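Toll-receptor-related 2 (Hydra vulgaris, PDB 4W8H) probably relays receptor signals in innate immunity through its cytoplasmic Toll/interleukin-1 receptor (TIR) domain, the flavodoxin-like part present here. Local coordinates at residues Ile62-Pro67 with Ile90-Cys95. Sequence-based numbering, arbitrary orientation.
Sequences IVVMSP and ILYRPC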
# COMPACT_ATOMS: atom_id res chain seq x y z
N ILE A 62 1.97 -0.28 -1.73
CA ILE A 62 1.80 -0.24 -0.30
C ILE A 62 0.57 -1.02 0.07
O ILE A 62 -0.50 -0.80 -0.51
CB ILE A 62 1.66 1.24 0.18
CG1 ILE A 62 2.98 1.99 -0.04
CG2 ILE A 62 1.24 1.29 1.62
CD1 ILE A 62 2.85 3.49 0.24
N VAL A 63 0.70 -1.92 1.02
CA VAL A 63 -0.36 -2.76 1.53
C VAL A 63 -0.71 -2.27 2.96
O VAL A 63 0.14 -2.38 3.83
CB VAL A 63 0.19 -4.22 1.52
CG1 VAL A 63 -0.73 -5.17 2.26
CG2 VAL A 63 0.48 -4.69 0.07
N VAL A 64 -1.90 -1.75 3.17
CA VAL A 64 -2.28 -1.14 4.47
C VAL A 64 -2.99 -2.25 5.25
O VAL A 64 -4.22 -2.44 5.14
CB VAL A 64 -3.13 0.10 4.28
CG1 VAL A 64 -3.49 0.67 5.66
CG2 VAL A 64 -2.40 1.13 3.43
N MET A 65 -2.22 -2.99 6.06
CA MET A 65 -2.74 -4.16 6.75
C MET A 65 -3.58 -3.72 7.96
O MET A 65 -3.21 -2.83 8.76
CB MET A 65 -1.59 -5.04 7.20
CG MET A 65 -0.73 -5.52 6.04
SD MET A 65 0.48 -6.79 6.49
CE MET A 65 1.54 -5.83 7.56
N SER A 66 -4.69 -4.40 8.12
CA SER A 66 -5.65 -4.19 9.20
C SER A 66 -6.63 -5.38 9.16
O SER A 66 -6.65 -6.13 8.18
CB SER A 66 -6.46 -2.93 8.96
OG SER A 66 -7.43 -3.13 7.95
N PRO A 67 -7.49 -5.51 10.17
CA PRO A 67 -8.46 -6.60 10.10
C PRO A 67 -9.36 -6.49 8.89
O PRO A 67 -9.75 -7.51 8.29
CB PRO A 67 -9.26 -6.45 11.40
CG PRO A 67 -8.32 -5.74 12.35
CD PRO A 67 -7.50 -4.82 11.48
N ILE A 90 2.47 -2.13 5.51
CA ILE A 90 2.30 -1.29 6.69
C ILE A 90 1.34 -1.98 7.63
O ILE A 90 0.21 -2.34 7.23
CB ILE A 90 1.71 0.08 6.33
CG1 ILE A 90 2.71 0.87 5.49
CG2 ILE A 90 1.35 0.85 7.63
CD1 ILE A 90 2.14 2.15 4.92
N LEU A 91 1.74 -2.19 8.89
CA LEU A 91 0.78 -2.66 9.90
C LEU A 91 0.11 -1.44 10.48
O LEU A 91 0.68 -0.75 11.33
CB LEU A 91 1.43 -3.52 10.97
CG LEU A 91 0.45 -4.20 11.94
CD1 LEU A 91 -0.35 -5.30 11.29
CD2 LEU A 91 1.18 -4.73 13.16
N TYR A 92 -1.09 -1.16 9.98
CA TYR A 92 -1.82 0.05 10.37
C TYR A 92 -2.63 -0.22 11.64
O TYR A 92 -2.67 0.62 12.53
CB TYR A 92 -2.69 0.55 9.19
CG TYR A 92 -3.69 1.60 9.59
CD1 TYR A 92 -3.31 2.75 10.27
CD2 TYR A 92 -5.04 1.40 9.35
CE1 TYR A 92 -4.28 3.68 10.69
CE2 TYR A 92 -6.00 2.32 9.75
CZ TYR A 92 -5.62 3.42 10.46
OH TYR A 92 -6.60 4.28 10.85
N ARG A 93 -3.34 -1.33 11.66
CA ARG A 93 -4.07 -1.78 12.84
C ARG A 93 -3.71 -3.22 13.14
O ARG A 93 -3.56 -3.98 12.20
CB ARG A 93 -5.57 -1.64 12.62
CG ARG A 93 -6.07 -0.21 12.54
CD ARG A 93 -7.40 -0.14 11.72
NE ARG A 93 -8.40 -0.99 12.29
CZ ARG A 93 -9.39 -1.59 11.64
NH1 ARG A 93 -9.54 -1.48 10.30
NH2 ARG A 93 -10.23 -2.33 12.36
N PRO A 94 -3.60 -3.60 14.43
CA PRO A 94 -3.24 -4.99 14.75
C PRO A 94 -4.24 -5.98 14.16
O PRO A 94 -5.45 -5.72 14.10
CB PRO A 94 -3.31 -5.03 16.28
CG PRO A 94 -3.07 -3.60 16.70
CD PRO A 94 -3.82 -2.80 15.65
N CYS A 95 -3.73 -7.10 13.68
CA CYS A 95 -4.57 -8.08 12.99
C CYS A 95 -3.81 -9.39 12.88
O CYS A 95 -2.60 -9.45 13.08
CB CYS A 95 -4.99 -7.59 11.61
SG CYS A 95 -3.65 -7.17 10.51
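Ile90 lies alongside Val64 as its parallel bridge partner and is bonded to the neighbours on both sides of that residue. Its N-H points almost straight at Val63 O (2.9 Å, 174° at the hydrogen), and its own carbonyl accepts Met65 N at 2.8 Å. The side chain runs back along the sheet: CG1 is anti to the carbonyl carbon (chi1 -66°), and the terminal CD1 meets Ile62 CG2 at 3.5 Å, on the sheet face that helix 16-29 covers with Leu23 and Leu27. Leu91, bridged to Met65, turns to the other face, where the Met65 chain bends at its thioether and lays the CE methyl near Leu91 CB.

These pairings join strands 58-65 and 87-91, neighbours in the parallel sheet of the flavodoxin-like TIR fold and the two strands of a beta-alpha-beta crossover through helix 73-82. At their C-terminal ends regular pairing stops, and Met65 O receives two consecutive amides in its carbonyl plane, Tyr92 N at 3.0 Å and the longer Arg93 N at 3.3 Å, a fork that holds the start of the turn against the strand end. Tyr92 CB packs on Val64 CG1 (3.6 Å), while the ring leads off to stack with Trp18.

Arg93 bends at chi3 (57°), which carries its guanidinium alongside Pro67, so that Pro67 CD sits over the centre of one guanidinium face, 3.7 Å from its plane. NH1 passes Ser66 OG without bonding to it; both instead engage Asp15, and NH1 also forms a salt bridge with Asp68. Beyond, the Pro94 carbonyl touches the Pro67 ring. Cys95 closes over the 66-67 peptide, with CB 3.6 Å from Pro67 N and SG folded back over the backbone of Ser66.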